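Local coordinates for protein putative enoyl-CoA hydratase/isomerase (Acinetobacter baumannii, PDB 3FDU) that probably binds acyl-CoA thioesters and hydrates or isomerises their enoyl groups, as members of the crotonase family do, at residues 105-110 against 127-132; 140-145 against 233-238; 9-14 against 45-50; 37-42 against 88-93. The protein carries 4 engineered substitutions. All coordinates share one frame; numbering follows the deposited sequence.

Contact 1: 105-110 against 127-132; sequences AVKGVA and DNTALF
Val-106, Gly-108 and Phe-132 hold this contact together, where the chain leaves the larger sheet of the crotonase fold and strands 109-111 and 131-133 pair in parallel in the smaller one. Gly-108 works through its backbone alone. Gly-108 O takes the amide of Leu-131 at 2.8 Å from Leu-131 N, and Gly-108 N gives a hydrogen bond to Thr-129 OG1 at 3.0 Å. One step on, Ala-110 N reaches Leu-131 O (2.9 Å), so both N and O of Leu-131 are bonded to the 108-110 backbone, which sets the parallel register.

Val-106 is buried and adds the apolar part. With CG1 anti to the backbone N (chi1 178°), Val-106 CG1 lies 3.8 Å from Ala-130 CB and also meets the ring of Phe-132. The ring receives Val-106 CG1 and Ala-110 CB obliquely, and beyond the contact it meets Phe-170. Val-106 O accepts from Asp-127 N at 3.3 Å, where the type I turn 127-130 starts. In that turn Asp-127 OD1 takes the amide of Thr-129, an Asx turn. The extended chain of Lys-107 crosses the side chain of Asp-127 at about a right angle and goes on to a cation-pi contact with Tyr-189; Lys-107 CG passes 3.3 Å from Asp-127 OD2.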
# COMPACT_ATOMS: atom_id res chain seq x y z
N ALA A 105 -15.14 -15.04 -5.10
CA ALA A 105 -14.48 -16.29 -4.73
C ALA A 105 -13.79 -16.86 -5.97
O ALA A 105 -14.44 -17.04 -6.97
CB ALA A 105 -15.54 -17.34 -4.17
N VAL A 106 -12.50 -17.18 -5.88
CA VAL A 106 -11.73 -17.56 -7.07
C VAL A 106 -11.25 -19.02 -6.98
O VAL A 106 -10.67 -19.41 -5.97
CB VAL A 106 -10.48 -16.63 -7.23
CG1 VAL A 106 -9.62 -17.02 -8.43
CG2 VAL A 106 -10.96 -15.18 -7.39
N LYS A 107 -11.50 -19.79 -8.02
CA LYS A 107 -10.89 -21.11 -8.26
C LYS A 107 -10.33 -21.06 -9.68
O LYS A 107 -10.87 -20.33 -10.54
CB LYS A 107 -11.93 -22.24 -8.22
CG LYS A 107 -12.47 -22.61 -6.85
CD LYS A 107 -13.46 -23.78 -6.94
CE LYS A 107 -14.08 -23.93 -5.60
NZ LYS A 107 -14.99 -25.13 -5.44
N GLY A 108 -9.26 -21.80 -9.92
CA GLY A 108 -8.71 -21.92 -11.26
C GLY A 108 -8.28 -20.59 -11.89
O GLY A 108 -7.75 -19.70 -11.22
N VAL A 109 -8.52 -20.43 -13.19
CA VAL A 109 -7.97 -19.26 -13.92
C VAL A 109 -8.71 -17.97 -13.54
O VAL A 109 -9.95 -17.94 -13.42
CB VAL A 109 -7.92 -19.46 -15.46
CG1 VAL A 109 -6.96 -20.68 -15.84
CG2 VAL A 109 -9.31 -19.62 -16.05
N ALA A 110 -7.93 -16.90 -13.38
CA ALA A 110 -8.49 -15.57 -13.16
C ALA A 110 -7.57 -14.63 -13.88
O ALA A 110 -6.53 -14.25 -13.33
CB ALA A 110 -8.48 -15.26 -11.68
N ASP A 127 -8.84 -20.54 -3.53
CA ASP A 127 -8.19 -21.76 -3.08
C ASP A 127 -6.87 -21.88 -3.85
O ASP A 127 -6.53 -20.99 -4.66
CB ASP A 127 -9.14 -22.99 -3.22
CG ASP A 127 -9.39 -23.42 -4.68
OD1 ASP A 127 -8.64 -22.99 -5.61
OD2 ASP A 127 -10.33 -24.24 -4.89
N ASN A 128 -6.09 -22.94 -3.55
CA ASN A 128 -4.74 -23.05 -4.06
C ASN A 128 -4.71 -23.39 -5.54
O ASN A 128 -3.62 -23.44 -6.16
CB ASN A 128 -3.95 -24.11 -3.28
CG ASN A 128 -2.45 -23.78 -3.19
OD1 ASN A 128 -2.05 -22.61 -3.16
ND2 ASN A 128 -1.63 -24.81 -3.03
N THR A 129 -5.87 -23.66 -6.11
CA THR A 129 -5.95 -23.94 -7.56
C THR A 129 -5.95 -22.64 -8.40
O THR A 129 -5.86 -22.68 -9.63
CB THR A 129 -7.24 -24.73 -7.98
OG1 THR A 129 -8.39 -23.87 -7.93
CG2 THR A 129 -7.49 -25.99 -7.10
N ALA A 130 -6.07 -21.50 -7.73
CA ALA A 130 -6.17 -20.22 -8.44
C ALA A 130 -4.89 -19.83 -9.19
O ALA A 130 -3.79 -19.88 -8.65
CB ALA A 130 -6.57 -19.14 -7.48
N LEU A 131 -5.05 -19.42 -10.44
CA LEU A 131 -3.92 -19.03 -11.25
C LEU A 131 -4.26 -17.68 -11.88
O LEU A 131 -5.17 -17.59 -12.70
CB LEU A 131 -3.64 -20.07 -12.36
CG LEU A 131 -3.01 -21.39 -11.84
CD1 LEU A 131 -2.97 -22.35 -13.02
CD2 LEU A 131 -1.60 -21.20 -11.18
N PHE A 132 -3.51 -16.67 -11.51
CA PHE A 132 -3.84 -15.29 -11.89
C PHE A 132 -2.88 -14.77 -12.97
O PHE A 132 -1.72 -15.17 -13.04
CB PHE A 132 -3.71 -14.36 -10.68
CG PHE A 132 -4.55 -14.76 -9.47
CD1 PHE A 132 -5.82 -14.23 -9.30
CD2 PHE A 132 -4.04 -15.60 -8.49
CE1 PHE A 132 -6.60 -14.56 -8.18
CE2 PHE A 132 -4.81 -15.96 -7.36
CZ PHE A 132 -6.09 -15.44 -7.20

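Contact 2: 140-145 against 233-238; sequences GLSPEG and MQRVQS
Leu-141 and Arg-235 bring their CA atoms to 5.2 Å, where the irregular loop 140-145 runs past the last turn of helix 218-236. This is loop-against-helix-end packing in a crotonase-type subunit, close to a second copy of the protein in the assembly: Leu-141 O accepts from Ser-206 OG of that subunit, and Arg-235 packs on its Ala-205.

Arg-235 has the largest share of the contact. Its aliphatic part lies along the loop, Arg-235 CB 3.3 Å from Gly-140 O and Arg-235 CG 3.7 Å from Ser-142 OG. The chain then bends sharply, chi2 being -92° and chi3 only 20°, which folds the guanidinium back beside Gly-140. The carbonyl meets the guanidinium at its edge, near the plane, and Arg-235 NE makes a weak hydrogen bond to Gly-140 O at 3.4 Å. A water bridges the same oxygen to Arg-235 NH2, weakly at both ends. The firmer charge partner is Glu-240, which forms a salt bridge with NH2, so the guanidinium is held chiefly from helix 239-248, with weak bonds to the loop.

The backbone of Arg-235 is tied down too. Its O accepts from both N and OG of Ser-238, the N-cap residue of helix 239-248, and this fixes the corner between the two helices. Leu-141 also touches Phe-232 of helix 218-236 and Phe-71 of helix 68-76. Here the packing is tight: Leu-141 CD2 sits 3.5 Å from Val-236 CG2, closer than methyl carbons usually come.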
# COMPACT_ATOMS: atom_id res chain seq x y z
N GLY A 140 -0.08 -6.24 -25.97
CA GLY A 140 -0.02 -4.90 -26.66
C GLY A 140 -1.05 -3.87 -26.19
O GLY A 140 -1.27 -2.83 -26.84
N LEU A 141 -1.67 -4.14 -25.04
CA LEU A 141 -2.62 -3.24 -24.43
C LEU A 141 -2.04 -2.47 -23.22
O LEU A 141 -0.85 -2.11 -23.21
CB LEU A 141 -3.87 -4.04 -24.06
CG LEU A 141 -4.51 -4.78 -25.26
CD1 LEU A 141 -5.48 -5.96 -24.94
CD2 LEU A 141 -5.25 -3.71 -26.14
N SER A 142 -2.87 -2.18 -22.22
CA SER A 142 -2.44 -1.25 -21.16
C SER A 142 -3.40 -1.45 -20.01
O SER A 142 -4.31 -2.27 -20.12
CB SER A 142 -2.46 0.25 -21.66
OG SER A 142 -3.77 0.57 -22.13
N PRO A 143 -3.22 -0.73 -18.90
CA PRO A 143 -4.04 -1.15 -17.73
C PRO A 143 -5.55 -0.94 -17.90
O PRO A 143 -5.97 -0.05 -18.69
CB PRO A 143 -3.54 -0.19 -16.62
CG PRO A 143 -2.02 -0.01 -17.01
CD PRO A 143 -2.09 0.14 -18.53
N GLU A 144 -6.39 -1.73 -17.20
CA GLU A 144 -7.81 -1.35 -17.04
C GLU A 144 -8.31 -1.59 -15.62
O GLU A 144 -7.57 -2.09 -14.77
CB GLU A 144 -8.75 -2.03 -18.08
CG GLU A 144 -8.42 -3.47 -18.43
CD GLU A 144 -9.69 -4.32 -18.72
OE1 GLU A 144 -10.31 -4.11 -19.80
OE2 GLU A 144 -10.01 -5.22 -17.91
N GLY A 145 -9.55 -1.20 -15.34
CA GLY A 145 -10.12 -1.34 -14.00
C GLY A 145 -9.51 -0.44 -12.93
O GLY A 145 -9.72 -0.65 -11.74
N MET A 233 -8.08 1.97 -25.52
CA MET A 233 -8.62 1.97 -26.89
C MET A 233 -7.63 2.43 -27.98
O MET A 233 -7.69 1.92 -29.13
CB MET A 233 -9.96 2.73 -26.95
CG MET A 233 -11.16 1.96 -26.32
SD MET A 233 -11.60 0.31 -27.00
CE MET A 233 -11.98 0.85 -28.73
N GLN A 234 -6.74 3.37 -27.62
CA GLN A 234 -5.58 3.75 -28.46
C GLN A 234 -4.72 2.54 -28.80
O GLN A 234 -4.27 2.37 -29.93
CB GLN A 234 -4.69 4.78 -27.74
CG GLN A 234 -5.37 6.15 -27.53
CD GLN A 234 -4.50 7.13 -26.71
OE1 GLN A 234 -3.34 6.86 -26.38
NE2 GLN A 234 -5.07 8.27 -26.40
N ARG A 235 -4.46 1.71 -27.78
CA ARG A 235 -3.75 0.43 -27.99
C ARG A 235 -4.54 -0.56 -28.77
O ARG A 235 -4.01 -1.16 -29.69
CB ARG A 235 -3.33 -0.22 -26.65
CG ARG A 235 -2.78 0.76 -25.65
CD ARG A 235 -1.30 0.93 -25.67
NE ARG A 235 -0.69 0.49 -26.90
CZ ARG A 235 -0.39 1.31 -27.90
NH1 ARG A 235 -0.65 2.61 -27.80
NH2 ARG A 235 0.19 0.82 -28.99
N VAL A 236 -5.83 -0.75 -28.44
CA VAL A 236 -6.68 -1.64 -29.26
C VAL A 236 -6.72 -1.25 -30.79
O VAL A 236 -6.78 -2.14 -31.69
CB VAL A 236 -8.11 -1.63 -28.74
CG1 VAL A 236 -9.11 -2.18 -29.80
CG2 VAL A 236 -8.22 -2.34 -27.31
N GLN A 237 -6.76 0.05 -31.04
CA GLN A 237 -6.82 0.63 -32.40
C GLN A 237 -5.48 0.84 -33.06
O GLN A 237 -5.39 1.37 -34.19
CB GLN A 237 -7.56 2.01 -32.34
CG GLN A 237 -9.03 1.76 -32.09
CD GLN A 237 -9.84 3.00 -32.08
OE1 GLN A 237 -10.43 3.33 -31.05
NE2 GLN A 237 -9.87 3.74 -33.21
N SER A 238 -4.41 0.47 -32.38
CA SER A 238 -3.11 0.72 -32.96
C SER A 238 -2.88 -0.08 -34.28
O SER A 238 -3.41 -1.18 -34.48
CB SER A 238 -1.99 0.46 -31.94
OG SER A 238 -1.86 -0.94 -31.74
O HOH W 1 1.81 -1.43 -27.50

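Contact 3: 9-14 against 45-50; sequences ANLEGG and DQNKDV
Leu-11 reaches across from its strand with both methyls. Leu-11 CD1 comes 3.7 Å from Asp-49 O and 4.1 Å from Val-50 CG2, while Leu-11 CD2 lies 4.1 Å from Asp-49 CB and skirts the amide of Asn-47. The leucine side chain stands at about a right angle to that of Asp-49, whose carboxylate leads away, so what it touches is carbon and a backbone carbonyl. The torsion explains the reach: a chi1 of 171° swings CG to the far side of CB from the amide nitrogen, which places both methyls over Asp-49 and Val-50. Asp-49 O is approached a second time, by Gly-14 CA at 3.3 Å, a nearly linear CA-H...O contact with 170° at the hydrogen. No hydrogen bond joins the two segments.

In the crotonase fold of this chain, strand 7-12 is the outermost strand at one end of the larger sheet and turns back as a hairpin into strand 15-20. Gly-13 and Gly-14 form the tip, both with positive phi, near the angles of a type I' turn. Next to Gly-14, the chain leaving helix 31-46 makes a type I turn from Asn-47 to Val-50 on its way to strand 52-57. Val-50 N bonds Asn-47 O across that turn, and Asn-47 OD1 takes the amide of Asp-49 at 3.0 Å from Asp-49 N, an Asx turn within the loop. Farther out, Gly-14 bonds through its backbone to Arg-51 and Val-52, Val-50 packs on Leu-16, and Val-50 O accepts from Lys-100 NZ.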
# COMPACT_ATOMS: atom_id res chain seq x y z
N ALA A 9 -28.25 -16.78 -11.38
CA ALA A 9 -28.46 -15.91 -10.24
C ALA A 9 -29.32 -16.64 -9.26
O ALA A 9 -30.29 -17.32 -9.65
CB ALA A 9 -29.11 -14.60 -10.66
N ASN A 10 -28.95 -16.56 -7.99
CA ASN A 10 -29.71 -17.19 -6.91
C ASN A 10 -29.76 -16.19 -5.77
O ASN A 10 -28.74 -15.58 -5.43
CB ASN A 10 -29.02 -18.47 -6.40
CG ASN A 10 -29.73 -19.10 -5.17
OD1 ASN A 10 -30.77 -19.75 -5.32
ND2 ASN A 10 -29.17 -18.91 -3.97
N LEU A 11 -30.95 -15.99 -5.21
CA LEU A 11 -31.11 -15.12 -4.09
C LEU A 11 -31.73 -15.92 -2.95
O LEU A 11 -32.84 -16.48 -3.08
CB LEU A 11 -31.98 -13.93 -4.47
CG LEU A 11 -32.44 -13.02 -3.33
CD1 LEU A 11 -31.25 -12.48 -2.50
CD2 LEU A 11 -33.25 -11.89 -3.92
N GLU A 12 -31.01 -16.00 -1.85
CA GLU A 12 -31.53 -16.68 -0.68
C GLU A 12 -31.02 -16.02 0.59
O GLU A 12 -29.82 -15.75 0.72
CB GLU A 12 -31.17 -18.18 -0.72
CG GLU A 12 -31.02 -18.82 0.65
CD GLU A 12 -31.13 -20.34 0.60
OE1 GLU A 12 -31.12 -20.90 -0.52
OE2 GLU A 12 -31.24 -20.98 1.68
N GLY A 13 -31.93 -15.77 1.53
CA GLY A 13 -31.58 -15.15 2.81
C GLY A 13 -30.77 -13.86 2.67
O GLY A 13 -29.84 -13.62 3.46
N GLY A 14 -31.13 -13.02 1.68
CA GLY A 14 -30.46 -11.73 1.43
C GLY A 14 -29.11 -11.84 0.70
O GLY A 14 -28.47 -10.81 0.39
N ASP A 45 -28.24 -3.72 -6.39
CA ASP A 45 -28.04 -2.61 -5.46
C ASP A 45 -29.39 -1.91 -5.16
O ASP A 45 -29.53 -1.28 -4.13
CB ASP A 45 -27.07 -1.58 -6.04
CG ASP A 45 -26.30 -0.83 -4.96
OD1 ASP A 45 -26.49 -1.14 -3.77
OD2 ASP A 45 -25.49 0.08 -5.30
N GLN A 46 -30.34 -2.01 -6.09
CA GLN A 46 -31.70 -1.45 -5.93
C GLN A 46 -32.70 -2.43 -5.30
O GLN A 46 -33.83 -2.06 -4.87
CB GLN A 46 -32.24 -1.02 -7.31
CG GLN A 46 -31.39 0.02 -8.03
CD GLN A 46 -31.13 1.23 -7.15
OE1 GLN A 46 -32.00 1.65 -6.38
NE2 GLN A 46 -29.92 1.78 -7.22
N ASN A 47 -32.31 -3.70 -5.26
CA ASN A 47 -33.22 -4.75 -4.79
C ASN A 47 -33.18 -4.86 -3.27
O ASN A 47 -32.17 -5.24 -2.68
CB ASN A 47 -32.88 -6.07 -5.49
CG ASN A 47 -33.87 -7.20 -5.18
OD1 ASN A 47 -34.58 -7.16 -4.18
ND2 ASN A 47 -33.88 -8.24 -6.01
N LYS A 48 -34.30 -4.54 -2.62
CA LYS A 48 -34.30 -4.44 -1.16
C LYS A 48 -34.20 -5.80 -0.50
O LYS A 48 -33.88 -5.85 0.67
CB LYS A 48 -35.52 -3.66 -0.64
N ASP A 49 -34.50 -6.88 -1.20
CA ASP A 49 -34.24 -8.22 -0.67
C ASP A 49 -32.77 -8.68 -0.80
O ASP A 49 -32.43 -9.76 -0.35
CB ASP A 49 -35.09 -9.28 -1.36
CG ASP A 49 -36.58 -9.00 -1.26
OD1 ASP A 49 -37.06 -8.74 -0.13
OD2 ASP A 49 -37.25 -9.04 -2.30
N VAL A 50 -31.91 -7.89 -1.44
CA VAL A 50 -30.47 -8.28 -1.53
C VAL A 50 -29.67 -7.43 -0.50
O VAL A 50 -29.72 -6.18 -0.54
CB VAL A 50 -29.92 -7.96 -2.92
CG1 VAL A 50 -28.41 -8.18 -2.98
CG2 VAL A 50 -30.63 -8.75 -4.00

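Contact 4: 37-42 against 88-93; sequences IAKALD and PFVLLK. With SO4 (sulfate ion), chain G.
Two helices of the crotonase fold, 31-46 and 87-97, pack side by side in a buried contact, running nearly parallel with their local axes 8.6 Å apart and 22° between directions. Ala-38 allows this closeness: its small CB lies 3.8 Å from both Leu-91 CA and Val-90 CG1, and the two backbones come within 4.5 Å, measured from Ala-38 CA to Leu-91 CA. To one side of the alanine, Lys-39 lays its bent chain back so that Lys-39 NZ passes 3.6 Å from Val-90 CG1; the ammonium itself is bonded to Leu-35 O in its own helix.

Lys-93 turns away from this interface. It forms a salt bridge with Asp-226 of helix 218-236 and also bonds Gly-84 O. A sulfate, probably from the crystallisation liquor and also held by Arg-97, lies next to its NZ, though at a doubtfully short distance.

Beside Ala-38, Leu-91 does the filling. Its trans first torsion (chi1 171°) puts a single methyl among the side chains of the neighbouring helix: Leu-91 CD1 sits 3.6 Å from Ile-37 CG2 and 3.8 Å from Leu-41 CD1.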
# COMPACT_ATOMS: atom_id res chain seq x y z
N ILE A 37 -23.59 -8.96 -16.65
CA ILE A 37 -23.10 -8.95 -15.27
C ILE A 37 -23.25 -7.54 -14.63
O ILE A 37 -23.65 -7.40 -13.46
CB ILE A 37 -21.65 -9.45 -15.15
CG1 ILE A 37 -21.51 -10.91 -15.70
CG2 ILE A 37 -21.25 -9.46 -13.66
CD1 ILE A 37 -19.99 -11.32 -15.94
N ALA A 38 -22.89 -6.50 -15.39
CA ALA A 38 -23.03 -5.11 -14.91
C ALA A 38 -24.45 -4.79 -14.53
O ALA A 38 -24.70 -4.19 -13.48
CB ALA A 38 -22.53 -4.11 -15.98
N LYS A 39 -25.42 -5.20 -15.37
CA LYS A 39 -26.81 -4.90 -15.05
C LYS A 39 -27.28 -5.59 -13.81
O LYS A 39 -28.06 -5.00 -13.03
CB LYS A 39 -27.78 -5.23 -16.19
CG LYS A 39 -27.29 -4.81 -17.55
CD LYS A 39 -26.86 -3.35 -17.61
CE LYS A 39 -26.04 -3.09 -18.88
NZ LYS A 39 -24.62 -3.12 -18.52
N ALA A 40 -26.88 -6.85 -13.64
CA ALA A 40 -27.23 -7.60 -12.42
C ALA A 40 -26.71 -6.95 -11.12
O ALA A 40 -27.40 -6.98 -10.08
CB ALA A 40 -26.73 -9.08 -12.49
N LEU A 41 -25.48 -6.44 -11.16
CA LEU A 41 -24.95 -5.66 -10.03
C LEU A 41 -25.79 -4.39 -9.77
O LEU A 41 -26.09 -4.06 -8.63
CB LEU A 41 -23.51 -5.24 -10.34
CG LEU A 41 -22.57 -6.49 -10.38
CD1 LEU A 41 -21.15 -6.15 -10.83
CD2 LEU A 41 -22.53 -7.14 -9.02
N ASP A 42 -26.12 -3.67 -10.83
CA ASP A 42 -26.91 -2.43 -10.72
C ASP A 42 -28.29 -2.77 -10.11
O ASP A 42 -28.71 -2.14 -9.15
CB ASP A 42 -27.09 -1.82 -12.10
CG ASP A 42 -25.79 -1.26 -12.66
OD1 ASP A 42 -24.83 -1.02 -11.88
OD2 ASP A 42 -25.76 -1.03 -13.88
N PRO A 88 -16.27 -4.00 -20.93
CA PRO A 88 -15.53 -4.30 -19.67
C PRO A 88 -15.46 -3.10 -18.71
O PRO A 88 -15.48 -3.30 -17.53
CB PRO A 88 -14.10 -4.61 -20.13
CG PRO A 88 -14.15 -4.80 -21.63
CD PRO A 88 -15.44 -4.19 -22.13
N PHE A 89 -15.30 -1.87 -19.20
CA PHE A 89 -15.30 -0.70 -18.28
C PHE A 89 -16.64 -0.45 -17.62
O PHE A 89 -16.71 0.02 -16.46
CB PHE A 89 -14.79 0.53 -19.02
CG PHE A 89 -13.51 0.28 -19.75
CD1 PHE A 89 -12.33 0.24 -19.07
CD2 PHE A 89 -13.50 0.05 -21.12
CE1 PHE A 89 -11.13 -0.01 -19.74
CE2 PHE A 89 -12.33 -0.21 -21.79
CZ PHE A 89 -11.13 -0.28 -21.09
N VAL A 90 -17.72 -0.78 -18.33
CA VAL A 90 -19.09 -0.69 -17.76
C VAL A 90 -19.24 -1.65 -16.54
O VAL A 90 -19.71 -1.27 -15.47
CB VAL A 90 -20.21 -1.00 -18.82
CG1 VAL A 90 -21.66 -1.09 -18.14
CG2 VAL A 90 -20.23 0.11 -19.92
N LEU A 91 -18.78 -2.89 -16.70
CA LEU A 91 -18.77 -3.88 -15.59
C LEU A 91 -17.90 -3.36 -14.44
O LEU A 91 -18.35 -3.38 -13.27
CB LEU A 91 -18.26 -5.25 -16.08
CG LEU A 91 -17.99 -6.30 -14.98
CD1 LEU A 91 -19.24 -6.47 -14.15
CD2 LEU A 91 -17.57 -7.66 -15.63
N LEU A 92 -16.67 -2.94 -14.75
CA LEU A 92 -15.79 -2.50 -13.68
C LEU A 92 -16.36 -1.32 -12.90
O LEU A 92 -16.24 -1.28 -11.69
CB LEU A 92 -14.38 -2.18 -14.18
CG LEU A 92 -13.54 -3.40 -14.62
CD1 LEU A 92 -12.51 -3.03 -15.74
CD2 LEU A 92 -12.84 -4.01 -13.43
N LYS A 93 -16.95 -0.33 -13.60
CA LYS A 93 -17.63 0.76 -12.87
C LYS A 93 -18.88 0.32 -12.09
O LYS A 93 -19.13 0.83 -10.97
CB LYS A 93 -17.96 1.96 -13.81
CG LYS A 93 -16.68 2.64 -14.37
CD LYS A 93 -16.99 3.81 -15.34
CE LYS A 93 -17.56 3.28 -16.65
NZ LYS A 93 -17.76 4.42 -17.64
S SO4 G . -20.71 6.27 -16.12
O1 SO4 G . -19.93 7.18 -15.27
O2 SO4 G . -21.28 7.00 -17.24
O3 SO4 G . -19.91 5.15 -16.60
O4 SO4 G . -21.76 5.66 -15.30

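Overall arrangement
Contact 4 lies nearest the middle, its centre about 9 Å from the chain's centre, and is almost wholly apolar. Contact 3 is the surface case; its helix 31-46 is the one contact 4 uses, so one helix packs on 87-97 and the turn just past its end packs against the edge hairpin. Contact 1 is partly buried and relies mainly on backbone hydrogen bonds, reaching the same large sheet as contact 3. Contact 2 is buried near a neighbouring subunit and mixes an arginine's weak polar bonds with tight methyl packing. It touches contact 4, since Glu-144 and Gly-145 pack on Pro-88, Phe-89 and Leu-92. Contacts 2 and 3 stand farthest apart, with 35 Å between centres.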